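Local coordinates for designed helical repeat protein (Synthetic construct, PDB 5CWQ) that has no known biological activity, being a computational design made to fold as a compact stack of antiparallel helix pairs, at residues E25-R28 against K34-A37; E175-A180 against R222-C227; A153-A158 against K207-E212; V53-G58 against A111-N116; E42-V47 against I100-L105. One frame throughout, in Å; residues are numbered along the deposited sequence.

Interaction 1: residues E25-R28 against K34-A37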
# COMPACT_ATOMS: atom_id res chain seq x y z
N GLU A 25 -11.86 -7.28 15.19
CA GLU A 25 -13.10 -7.18 15.95
C GLU A 25 -12.82 -7.05 17.45
O GLU A 25 -13.54 -6.35 18.16
CB GLU A 25 -13.99 -8.39 15.68
CG GLU A 25 -15.35 -8.34 16.38
CD GLU A 25 -16.19 -7.15 15.96
OE1 GLU A 25 -15.94 -6.60 14.86
OE2 GLU A 25 -17.10 -6.76 16.72
N GLU A 26 -11.78 -7.73 17.92
CA GLU A 26 -11.39 -7.65 19.32
C GLU A 26 -10.92 -6.25 19.69
O GLU A 26 -11.28 -5.72 20.74
CB GLU A 26 -10.28 -8.67 19.62
CG GLU A 26 -10.76 -10.11 19.68
CD GLU A 26 -9.62 -11.11 19.73
OE1 GLU A 26 -8.44 -10.68 19.74
OE2 GLU A 26 -9.89 -12.33 19.76
N ALA A 27 -10.12 -5.65 18.81
CA ALA A 27 -9.61 -4.31 19.03
C ALA A 27 -10.71 -3.27 18.85
O ALA A 27 -10.74 -2.26 19.55
CB ALA A 27 -8.46 -4.02 18.09
N ARG A 28 -11.62 -3.53 17.91
CA ARG A 28 -12.72 -2.61 17.62
C ARG A 28 -13.64 -2.47 18.82
O ARG A 28 -14.13 -1.37 19.12
CB ARG A 28 -13.51 -3.10 16.40
CG ARG A 28 -14.70 -2.22 16.03
CD ARG A 28 -15.42 -2.72 14.78
NE ARG A 28 -14.65 -2.49 13.56
CZ ARG A 28 -13.94 -3.41 12.91
NH1 ARG A 28 -13.89 -4.66 13.34
NH2 ARG A 28 -13.29 -3.07 11.80
N LYS A 34 -5.27 1.66 17.26
CA LYS A 34 -3.93 1.30 16.79
C LYS A 34 -3.84 -0.19 16.48
O LYS A 34 -3.30 -0.59 15.44
CB LYS A 34 -2.88 1.68 17.83
CG LYS A 34 -1.47 1.26 17.44
CD LYS A 34 -0.42 1.87 18.35
CE LYS A 34 0.98 1.44 17.95
NZ LYS A 34 2.03 2.13 18.75
N GLU A 35 -4.37 -1.02 17.38
CA GLU A 35 -4.41 -2.46 17.15
C GLU A 35 -5.35 -2.80 16.00
O GLU A 35 -5.10 -3.73 15.24
CB GLU A 35 -4.84 -3.20 18.42
CG GLU A 35 -3.77 -3.23 19.51
CD GLU A 35 -4.17 -4.11 20.68
OE1 GLU A 35 -5.33 -4.55 20.73
OE2 GLU A 35 -3.31 -4.35 21.55
N LEU A 36 -6.43 -2.03 15.90
CA LEU A 36 -7.38 -2.20 14.81
C LEU A 36 -6.72 -1.89 13.48
O LEU A 36 -6.84 -2.65 12.52
CB LEU A 36 -8.61 -1.31 15.03
CG LEU A 36 -9.63 -1.22 13.90
CD1 LEU A 36 -10.13 -2.59 13.50
CD2 LEU A 36 -10.79 -0.32 14.30
N ALA A 37 -6.00 -0.77 13.43
CA ALA A 37 -5.30 -0.34 12.23
C ALA A 37 -4.24 -1.36 11.82
O ALA A 37 -4.08 -1.65 10.63
CB ALA A 37 -4.67 1.02 12.45
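E35 and L36 carry the second helix of this contact against A27 and R28 of the first. E35 comes first: its CB lies 3.7 Å from A27 CB, so the methyl of the alanine rests against the base of the glutamate. Its CG stands opposite the carbonyl carbon and beside the backbone N (chi1 -73°), and the chain then extends along the flank of A27, bringing OE1 to 4.1 Å from A27 CB. The carboxylate is not held by the first segment; OE1 pairs with R30 NH1, just beyond it. At L36 the same alanine methyl meets the backbone, A27 CB being 3.6 Å from L36 N, while the two CB atoms stand 4.1 Å apart. The small side chain of A27 is consistent with the close approach of the helices, the CA atoms of A27 and L36 being 5.2 Å apart. L36 then sends CD1 over one face of the R28 guanidinium, 3.6 Å from R28 NH2 and displaced toward the rim of the group. The arginine bends at chi3 (-72°), which turns its flat end back to E25: R28 NH1 donates to E25 OE1 at 3.2 Å, off the carboxylate plane and well short of straight. R28 NH2 takes a second carboxylate, that of E76, so two acidic groups hold the guanidinium, which probably limits its rotation under the leucine. The contact closes the hairpin of helices 5-30 and 33-57 next to its turn; E76 belongs to helix 60-86, and K34 and A37 face helix 90-114.

Interaction 2: residues E175-A180 against R222-C227. With PO4 (phosphate ion), chain F.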
# COMPACT_ATOMS: atom_id res chain seq x y z
N GLU A 175 2.09 8.45 -19.70
CA GLU A 175 2.02 9.67 -18.90
C GLU A 175 1.94 9.32 -17.41
O GLU A 175 2.58 9.97 -16.58
CB GLU A 175 0.81 10.51 -19.30
CG GLU A 175 0.74 11.87 -18.61
CD GLU A 175 -0.44 12.71 -19.07
OE1 GLU A 175 -1.11 12.31 -20.04
OE2 GLU A 175 -0.68 13.77 -18.46
N GLU A 176 1.16 8.30 -17.08
CA GLU A 176 1.04 7.84 -15.71
C GLU A 176 2.34 7.19 -15.25
O GLU A 176 2.75 7.34 -14.10
CB GLU A 176 -0.12 6.85 -15.56
CG GLU A 176 -1.50 7.48 -15.66
CD GLU A 176 -2.63 6.46 -15.56
OE1 GLU A 176 -2.36 5.25 -15.68
OE2 GLU A 176 -3.79 6.88 -15.35
N ALA A 177 2.98 6.47 -16.16
CA ALA A 177 4.22 5.77 -15.87
C ALA A 177 5.32 6.75 -15.50
O ALA A 177 6.12 6.50 -14.59
CB ALA A 177 4.64 4.91 -17.05
N GLU A 178 5.37 7.87 -16.22
CA GLU A 178 6.36 8.91 -15.95
C GLU A 178 6.13 9.52 -14.56
O GLU A 178 7.07 9.71 -13.80
CB GLU A 178 6.30 9.99 -17.03
CG GLU A 178 7.10 11.26 -16.72
CD GLU A 178 8.58 11.00 -16.50
OE1 GLU A 178 9.07 9.92 -16.89
OE2 GLU A 178 9.26 11.89 -15.93
N ARG A 179 4.87 9.80 -14.25
CA ARG A 179 4.50 10.36 -12.95
C ARG A 179 4.88 9.40 -11.82
O ARG A 179 5.45 9.81 -10.81
CB ARG A 179 3.01 10.66 -12.90
CG ARG A 179 2.65 12.09 -13.31
CD ARG A 179 1.15 12.28 -13.36
NE ARG A 179 0.55 11.63 -14.53
CZ ARG A 179 -0.75 11.40 -14.68
NH1 ARG A 179 -1.61 11.75 -13.72
NH2 ARG A 179 -1.19 10.81 -15.77
N ALA A 180 4.56 8.12 -12.00
CA ALA A 180 4.88 7.10 -11.02
C ALA A 180 6.39 7.01 -10.82
O ALA A 180 6.88 6.94 -9.69
CB ALA A 180 4.32 5.75 -11.44
N ARG A 222 11.50 0.12 -10.67
CA ARG A 222 11.87 -1.01 -11.52
C ARG A 222 10.68 -1.46 -12.37
O ARG A 222 10.85 -1.80 -13.54
CB ARG A 222 12.37 -2.18 -10.67
CG ARG A 222 13.79 -2.01 -10.15
CD ARG A 222 14.34 -3.31 -9.60
NE ARG A 222 13.51 -3.85 -8.52
CZ ARG A 222 13.65 -3.54 -7.23
NH1 ARG A 222 14.58 -2.68 -6.83
NH2 ARG A 222 12.84 -4.09 -6.33
N HIS A 223 9.49 -1.47 -11.78
CA HIS A 223 8.29 -1.92 -12.48
C HIS A 223 8.02 -1.04 -13.69
O HIS A 223 7.78 -1.55 -14.79
CB HIS A 223 7.09 -1.91 -11.54
CG HIS A 223 5.89 -2.62 -12.08
ND1 HIS A 223 5.81 -4.00 -12.14
CD2 HIS A 223 4.73 -2.15 -12.59
CE1 HIS A 223 4.64 -4.34 -12.66
NE2 HIS A 223 3.97 -3.24 -12.95
N VAL A 224 8.06 0.27 -13.49
CA VAL A 224 7.85 1.22 -14.57
C VAL A 224 8.92 1.10 -15.65
O VAL A 224 8.62 1.09 -16.84
CB VAL A 224 7.85 2.67 -14.04
CG1 VAL A 224 7.81 3.67 -15.19
CG2 VAL A 224 6.67 2.89 -13.12
N GLN A 225 10.18 1.02 -15.22
CA GLN A 225 11.30 1.01 -16.15
C GLN A 225 11.39 -0.28 -16.97
O GLN A 225 11.89 -0.27 -18.09
CB GLN A 225 12.61 1.22 -15.39
CG GLN A 225 12.77 2.60 -14.78
CD GLN A 225 12.88 3.69 -15.83
OE1 GLN A 225 11.88 4.22 -16.30
NE2 GLN A 225 14.11 4.04 -16.19
N GLU A 226 10.90 -1.38 -16.40
CA GLU A 226 11.03 -2.69 -17.03
C GLU A 226 9.71 -3.17 -17.64
O GLU A 226 9.67 -4.22 -18.28
CB GLU A 226 11.54 -3.71 -16.01
CG GLU A 226 12.90 -3.37 -15.42
CD GLU A 226 13.28 -4.25 -14.25
OE1 GLU A 226 12.45 -5.08 -13.83
OE2 GLU A 226 14.41 -4.11 -13.74
N CYS A 227 8.65 -2.39 -17.43
CA CYS A 227 7.32 -2.75 -17.91
C CYS A 227 7.27 -2.96 -19.42
O CYS A 227 7.69 -2.10 -20.19
CB CYS A 227 6.31 -1.66 -17.51
SG CYS A 227 4.68 -1.84 -18.25
P PO4 F . 16.75 4.06 -13.21
O1 PO4 F . 17.95 3.41 -12.57
O2 PO4 F . 16.84 3.92 -14.71
O3 PO4 F . 16.71 5.53 -12.84
O4 PO4 F . 15.49 3.39 -12.72
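A177, A180 and V224 make this contact without any flat side chain, and the flat groups lie at its margins. The carboxamide of Q225 lies at the edge of the interface, touching neither alanine: NE2 donates to O2 of a phosphate ion at 3.1 Å with an N-H...O angle of 144°, and OE1 accepts from the backbone N of H234. Q225 CG passes 3.5 Å from phosphate O4, and the bend at chi2 (-66°) then turns the carboxamide so that NE2 meets O2. The same ion is also hydrogen-bonded to Y181 OH; it probably comes from the crystallisation liquor. On the far side of the first helix, the guanidinium of R179 turns back along its own helix, where NE makes a weak bond to E175 O.

Between these margins V224 works as a two-pronged wedge. With CG1 anti to the backbone N (chi1 173°), that methyl sits 3.4 Å from A177 O and 3.9 Å from A177 CB, whereas CG2 is directed to A180 CB at 4.1 Å. The two alanines lie on one face of their helix, three residues apart, and the 6.0 Å between the CA atoms of A177 and V224 shows how near their small side chains let the backbones come. V224 also touches Y181 and, on helix 147-171, A165, while C227 is joined to C169 of that helix by a disulfide. The contact joins helices 174-201 and 204-230, consecutive in the chain, as the last helical hairpin of this designed repeat protein.

Interaction 3: residues A153-A158 against K207-E212; sequences ALIAIA and KRLAEE
I155 reaches across with CD1 and is met by both L209 and E212. CD1 stands 3.4 Å from L209 O and 4.0 Å from L209 CD2, so it touches the backbone and the side chain of the same residue. Next to this, E212 crosses the isoleucine at a slant: its CB is 4.0 Å from I155 CG1, and its OE1 comes to 3.7 Å from I155 CD1. The isoleucine gets there because CG1 lies opposite the carbonyl carbon (chi1 -66°) and the chain continues extended to CD1. An alanine in place of I155 keeps only CB, and the loss of CG1 and CD1 is likely to open a gap beside the L209 carbonyl and leave the aliphatic part of E212 without its apolar backing.

The next shell holds these groups in place. I155 also packs on A213 and L216, further along helix 204-230, and L209 leans on E148, A151 and L152 at the start of helix 147-171. E212 OE1 is hydrogen-bonded to a glycerol molecule, probably from the crystallisation liquor. The contact is therefore van der Waals in character, a methyl set against a helix carbonyl, a leucine methyl and a glutamate whose carboxylate finds its polar partner in the glycerol.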
# COMPACT_ATOMS: atom_id res chain seq x y z
N ALA A 153 4.13 7.16 7.08
CA ALA A 153 3.53 7.88 5.97
C ALA A 153 4.27 7.59 4.67
O ALA A 153 3.66 7.48 3.62
CB ALA A 153 3.52 9.39 6.26
N LEU A 154 5.59 7.45 4.74
CA LEU A 154 6.39 7.19 3.54
C LEU A 154 6.10 5.80 2.98
O LEU A 154 6.14 5.60 1.76
CB LEU A 154 7.89 7.33 3.84
CG LEU A 154 8.39 8.75 4.10
CD1 LEU A 154 9.85 8.73 4.51
CD2 LEU A 154 8.20 9.65 2.89
N ILE A 155 5.80 4.85 3.86
CA ILE A 155 5.41 3.51 3.43
C ILE A 155 4.08 3.59 2.69
O ILE A 155 3.93 2.99 1.62
CB ILE A 155 5.29 2.55 4.64
CG1 ILE A 155 6.66 2.33 5.28
CG2 ILE A 155 4.70 1.20 4.22
CD1 ILE A 155 6.61 1.64 6.64
N ALA A 156 3.13 4.33 3.24
CA ALA A 156 1.83 4.50 2.61
C ALA A 156 2.00 5.15 1.24
O ALA A 156 1.34 4.76 0.27
CB ALA A 156 0.91 5.35 3.49
N ILE A 157 2.89 6.13 1.16
CA ILE A 157 3.19 6.80 -0.10
C ILE A 157 3.77 5.83 -1.12
O ILE A 157 3.33 5.79 -2.27
CB ILE A 157 4.16 7.98 0.11
CG1 ILE A 157 3.44 9.12 0.84
CG2 ILE A 157 4.73 8.50 -1.21
CD1 ILE A 157 4.36 10.21 1.36
N ALA A 158 4.76 5.05 -0.70
CA ALA A 158 5.43 4.11 -1.59
C ALA A 158 4.45 3.06 -2.12
O ALA A 158 4.49 2.70 -3.30
CB ALA A 158 6.60 3.44 -0.88
N LYS A 207 14.41 3.06 11.36
CA LYS A 207 15.27 2.56 10.30
C LYS A 207 14.57 1.46 9.51
O LYS A 207 14.55 1.48 8.28
CB LYS A 207 16.58 2.02 10.88
CG LYS A 207 17.54 1.43 9.86
CD LYS A 207 18.75 0.77 10.52
CE LYS A 207 18.37 -0.49 11.28
NZ LYS A 207 19.56 -1.15 11.88
N ARG A 208 13.98 0.51 10.23
CA ARG A 208 13.29 -0.61 9.60
C ARG A 208 12.11 -0.13 8.76
O ARG A 208 11.88 -0.62 7.66
CB ARG A 208 12.81 -1.60 10.66
CG ARG A 208 13.94 -2.30 11.40
CD ARG A 208 13.47 -2.83 12.74
NE ARG A 208 14.59 -3.28 13.56
CZ ARG A 208 14.60 -3.28 14.89
NH1 ARG A 208 13.55 -2.84 15.57
NH2 ARG A 208 15.67 -3.71 15.55
N LEU A 209 11.36 0.83 9.30
CA LEU A 209 10.19 1.37 8.61
C LEU A 209 10.60 2.15 7.36
O LEU A 209 9.95 2.06 6.32
CB LEU A 209 9.38 2.26 9.55
CG LEU A 209 8.74 1.56 10.75
CD1 LEU A 209 8.12 2.57 11.70
CD2 LEU A 209 7.70 0.54 10.31
N ALA A 210 11.68 2.92 7.47
CA ALA A 210 12.19 3.69 6.35
C ALA A 210 12.68 2.76 5.23
O ALA A 210 12.57 3.08 4.05
CB ALA A 210 13.31 4.61 6.80
N GLU A 211 13.20 1.60 5.62
CA GLU A 211 13.70 0.63 4.65
C GLU A 211 12.57 -0.01 3.86
O GLU A 211 12.73 -0.30 2.68
CB GLU A 211 14.54 -0.43 5.36
CG GLU A 211 15.93 0.07 5.72
CD GLU A 211 16.70 -0.84 6.65
OE1 GLU A 211 16.08 -1.74 7.26
OE2 GLU A 211 17.93 -0.65 6.77
N GLU A 212 11.43 -0.22 4.51
CA GLU A 212 10.24 -0.68 3.80
C GLU A 212 9.89 0.29 2.68
O GLU A 212 9.77 -0.11 1.52
CB GLU A 212 9.05 -0.83 4.75
CG GLU A 212 9.17 -1.96 5.75
CD GLU A 212 7.90 -2.15 6.56
OE1 GLU A 212 6.80 -2.00 5.99
OE2 GLU A 212 8.00 -2.44 7.77

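Interaction 4: residues V53-G58 against A111-N116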
# COMPACT_ATOMS: atom_id res chain seq x y z
N VAL A 53 -2.45 -14.91 -6.03
CA VAL A 53 -2.77 -16.31 -6.31
C VAL A 53 -3.77 -16.38 -7.46
O VAL A 53 -3.65 -17.22 -8.35
CB VAL A 53 -3.36 -17.02 -5.06
CG1 VAL A 53 -3.98 -18.37 -5.43
CG2 VAL A 53 -2.28 -17.22 -4.01
N ALA A 54 -4.76 -15.49 -7.44
CA ALA A 54 -5.75 -15.42 -8.50
C ALA A 54 -5.08 -15.08 -9.84
O ALA A 54 -5.40 -15.67 -10.87
CB ALA A 54 -6.82 -14.39 -8.17
N CYS A 55 -4.15 -14.13 -9.80
CA CYS A 55 -3.39 -13.73 -10.98
C CYS A 55 -2.62 -14.90 -11.59
O CYS A 55 -2.56 -15.05 -12.81
CB CYS A 55 -2.41 -12.60 -10.64
SG CYS A 55 -3.18 -11.00 -10.30
N GLU A 56 -2.03 -15.74 -10.74
CA GLU A 56 -1.22 -16.85 -11.21
C GLU A 56 -2.09 -17.98 -11.75
O GLU A 56 -1.67 -18.72 -12.65
CB GLU A 56 -0.32 -17.37 -10.08
CG GLU A 56 0.63 -18.48 -10.52
CD GLU A 56 1.69 -18.81 -9.48
OE1 GLU A 56 2.08 -17.91 -8.71
OE2 GLU A 56 2.13 -19.98 -9.43
N ARG A 57 -3.29 -18.11 -11.21
CA ARG A 57 -4.23 -19.13 -11.66
C ARG A 57 -5.03 -18.68 -12.87
O ARG A 57 -5.55 -19.50 -13.63
CB ARG A 57 -5.19 -19.51 -10.52
CG ARG A 57 -4.54 -20.29 -9.40
CD ARG A 57 -5.53 -20.57 -8.28
NE ARG A 57 -5.01 -21.51 -7.29
CZ ARG A 57 -5.62 -21.82 -6.15
NH1 ARG A 57 -6.78 -21.25 -5.84
NH2 ARG A 57 -5.07 -22.69 -5.32
N GLY A 58 -5.13 -17.37 -13.06
CA GLY A 58 -5.94 -16.82 -14.13
C GLY A 58 -7.42 -16.99 -13.85
O GLY A 58 -8.24 -17.03 -14.77
N ALA A 111 -7.35 -5.63 -11.08
CA ALA A 111 -7.81 -4.91 -12.26
C ALA A 111 -6.95 -5.26 -13.47
O ALA A 111 -7.48 -5.55 -14.55
CB ALA A 111 -7.80 -3.42 -12.01
N CYS A 112 -5.64 -5.24 -13.28
CA CYS A 112 -4.71 -5.55 -14.36
C CYS A 112 -4.83 -7.01 -14.80
O CYS A 112 -4.90 -7.30 -15.99
CB CYS A 112 -3.27 -5.26 -13.93
SG CYS A 112 -2.91 -3.50 -13.67
N CYS A 113 -4.86 -7.92 -13.83
CA CYS A 113 -4.92 -9.35 -14.13
C CYS A 113 -6.23 -9.72 -14.83
O CYS A 113 -6.24 -10.58 -15.71
CB CYS A 113 -4.76 -10.17 -12.84
SG CYS A 113 -3.10 -10.11 -12.13
N ARG A 114 -7.32 -9.07 -14.43
CA ARG A 114 -8.62 -9.30 -15.06
C ARG A 114 -8.72 -8.54 -16.38
O ARG A 114 -9.63 -8.79 -17.18
CB ARG A 114 -9.76 -8.88 -14.12
CG ARG A 114 -9.86 -9.73 -12.85
CD ARG A 114 -11.01 -9.29 -11.95
NE ARG A 114 -12.31 -9.74 -12.46
CZ ARG A 114 -13.10 -9.02 -13.25
NH1 ARG A 114 -12.76 -7.80 -13.64
NH2 ARG A 114 -14.26 -9.53 -13.65
N GLY A 115 -7.79 -7.62 -16.62
CA GLY A 115 -7.75 -6.88 -17.86
C GLY A 115 -8.82 -5.81 -17.98
O GLY A 115 -9.12 -5.34 -19.08
N ASN A 116 -9.40 -5.42 -16.85
CA ASN A 116 -10.43 -4.39 -16.83
C ASN A 116 -9.82 -3.00 -16.66
O ASN A 116 -9.45 -2.60 -15.55
CB ASN A 116 -11.43 -4.68 -15.71
CG ASN A 116 -12.70 -3.85 -15.83
OD1 ASN A 116 -12.66 -2.68 -16.22
ND2 ASN A 116 -13.83 -4.46 -15.50
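The disulfide between C55 and C113 is a covalent surface contact that ties the C-terminal end of helix 33-57 to that of helix 90-114. SG of C55 and SG of C113 are 2.0 Å apart, and a chi3 of 104° gives the bridge a right-handed twist. Both cysteines adopt nearly the same first torsion (chi1 -71° at C55 and -70° at C113), each SG lying opposite its own carbonyl carbon and beside its backbone N. C55 CB and C113 CB end 4.0 Å apart. The CA atoms are separated by 5.6 Å, a spacing that the bridge spans while both residues remain helical.

The two helices alternate with helix 60-86 in the chain, and the link repeats one step further on, where the adjacent C112 is bonded to C170. This is the regularity expected of a helical repeat protein, with successive parallel helices of one layer linked side by side.

Just past these cysteines both helices stop at a glycine with positive phi. At G115 the ending is a Schellman motif: N116 N returns to A111 O at 3.0 Å and G115 N to C112 O, also at 3.0 Å. N116 then acts as the N-cap of the following helix, its OD1 accepting from E119 N. Just before each turn an arginine reaches across it to an acid of the next helix, R57 NH1 to E62 OE2 and R114 NH1 to E119 OE1.

Interaction 5: residues E42-V47 against I100-L105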
# COMPACT_ATOMS: atom_id res chain seq x y z
N GLU A 42 -2.76 -6.21 8.25
CA GLU A 42 -2.57 -7.65 8.10
C GLU A 42 -3.63 -8.23 7.16
O GLU A 42 -3.32 -9.10 6.34
CB GLU A 42 -2.64 -8.34 9.46
CG GLU A 42 -1.51 -7.94 10.40
CD GLU A 42 -1.73 -8.41 11.82
OE1 GLU A 42 -1.09 -7.85 12.74
OE2 GLU A 42 -2.54 -9.34 12.03
N GLU A 43 -4.86 -7.74 7.27
CA GLU A 43 -5.92 -8.14 6.35
C GLU A 43 -5.53 -7.80 4.92
O GLU A 43 -5.66 -8.63 4.02
CB GLU A 43 -7.24 -7.47 6.71
CG GLU A 43 -7.87 -7.98 7.99
CD GLU A 43 -9.23 -7.38 8.25
OE1 GLU A 43 -9.93 -7.04 7.28
OE2 GLU A 43 -9.61 -7.25 9.44
N ALA A 44 -5.05 -6.58 4.72
CA ALA A 44 -4.64 -6.11 3.40
C ALA A 44 -3.52 -6.97 2.82
O ALA A 44 -3.50 -7.25 1.62
CB ALA A 44 -4.22 -4.65 3.47
N ARG A 45 -2.58 -7.37 3.67
CA ARG A 45 -1.49 -8.26 3.26
C ARG A 45 -2.04 -9.59 2.77
O ARG A 45 -1.61 -10.10 1.73
CB ARG A 45 -0.53 -8.50 4.43
CG ARG A 45 0.42 -7.36 4.71
CD ARG A 45 1.10 -7.52 6.06
NE ARG A 45 2.10 -6.49 6.30
CZ ARG A 45 2.63 -6.22 7.49
NH1 ARG A 45 2.25 -6.90 8.57
NH2 ARG A 45 3.54 -5.26 7.62
N ALA A 46 -2.99 -10.14 3.52
CA ALA A 46 -3.61 -11.41 3.17
C ALA A 46 -4.38 -11.29 1.86
O ALA A 46 -4.33 -12.18 1.02
CB ALA A 46 -4.53 -11.87 4.29
N VAL A 47 -5.09 -10.18 1.70
CA VAL A 47 -5.88 -9.95 0.49
C VAL A 47 -4.98 -9.79 -0.73
O VAL A 47 -5.31 -10.25 -1.82
CB VAL A 47 -6.79 -8.70 0.65
CG1 VAL A 47 -7.42 -8.31 -0.68
CG2 VAL A 47 -7.88 -8.97 1.68
N ILE A 100 -4.98 1.22 3.73
CA ILE A 100 -5.69 1.73 2.56
C ILE A 100 -4.85 1.53 1.30
O ILE A 100 -5.33 0.98 0.31
CB ILE A 100 -6.04 3.23 2.74
CG1 ILE A 100 -7.20 3.37 3.74
CG2 ILE A 100 -6.42 3.88 1.41
CD1 ILE A 100 -7.47 4.81 4.18
N ALA A 101 -3.60 1.97 1.35
CA ALA A 101 -2.72 1.92 0.19
C ALA A 101 -2.47 0.48 -0.27
O ALA A 101 -2.44 0.20 -1.47
CB ALA A 101 -1.39 2.61 0.50
N LEU A 102 -2.31 -0.43 0.69
CA LEU A 102 -2.07 -1.83 0.37
C LEU A 102 -3.32 -2.46 -0.24
O LEU A 102 -3.22 -3.30 -1.13
CB LEU A 102 -1.63 -2.60 1.62
CG LEU A 102 -1.22 -4.06 1.42
CD1 LEU A 102 -0.18 -4.22 0.31
CD2 LEU A 102 -0.67 -4.63 2.72
N ALA A 103 -4.49 -2.05 0.24
CA ALA A 103 -5.75 -2.52 -0.32
C ALA A 103 -5.92 -2.03 -1.75
O ALA A 103 -6.40 -2.77 -2.62
CB ALA A 103 -6.91 -2.07 0.54
N VAL A 104 -5.55 -0.77 -1.99
CA VAL A 104 -5.61 -0.19 -3.33
C VAL A 104 -4.67 -0.92 -4.28
O VAL A 104 -5.00 -1.13 -5.45
CB VAL A 104 -5.25 1.32 -3.32
CG1 VAL A 104 -5.05 1.86 -4.73
CG2 VAL A 104 -6.33 2.12 -2.61
N LEU A 105 -3.50 -1.30 -3.78
CA LEU A 105 -2.54 -2.03 -4.59
C LEU A 105 -3.13 -3.37 -5.00
O LEU A 105 -2.97 -3.82 -6.14
CB LEU A 105 -1.23 -2.24 -3.83
CG LEU A 105 -0.13 -3.00 -4.58
CD1 LEU A 105 0.29 -2.28 -5.85
CD2 LEU A 105 1.07 -3.21 -3.68
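A44 and A103 bring two nearly parallel helices together: the axes of the short segments run 12° apart and approach to 8.6 Å, and the CA atoms of these two alanines lie at 5.3 Å. Such parallel neighbours are what a helical repeat protein builds within one layer, here helices 33-57 and 90-114, with helix 60-86 between them in the chain.

L102 is the side chain that fills the seam. Its CG stands anti to the backbone N (chi1 -175°), which projects the isobutyl group across A44: L102 CD2 is 3.6 Å from A44 CB, and L102 CG lies 3.9 Å from A44 O. The A44 methyl also reaches the next residue, with CB 4.2 Å from A103 N. An alanine in place of L102 lacks CG and both CD methyls, and would probably open a gap beside the A44 methyl and R45 CG. R45 crosses the leucine at about a right angle while carrying its guanidinium outward, where NH2 is hydrogen-bonded to a glycerol, probably from the crystallisation liquor. Under that exposed chain, L102 CD2 nestles 3.5 Å from R45 CG and at the same distance from R45 N.

Interactions 4 and 5 join the same two helices, 33-57 and 90-114, yet differ with position: interaction 5 is mostly buried alanine-leucine packing edged by an exposed arginine, about 6 Å from the chain's centre to its own, interaction 4 a covalent link at the surface. Interactions 1 and 2 lie on opposite sides of the chain's centre, 36 Å apart between centres. Each is a contact within a hairpin of consecutive helices, but the first is partly buried and bordered by ion pairs, the second buried, with alanine and valine side chains and a backbone carbonyl meeting. Interaction 3, partly buried, shares helix 204-230 with interaction 2 and touches interaction 5 directly, A156 O lying 3.5 Å from A101 CB.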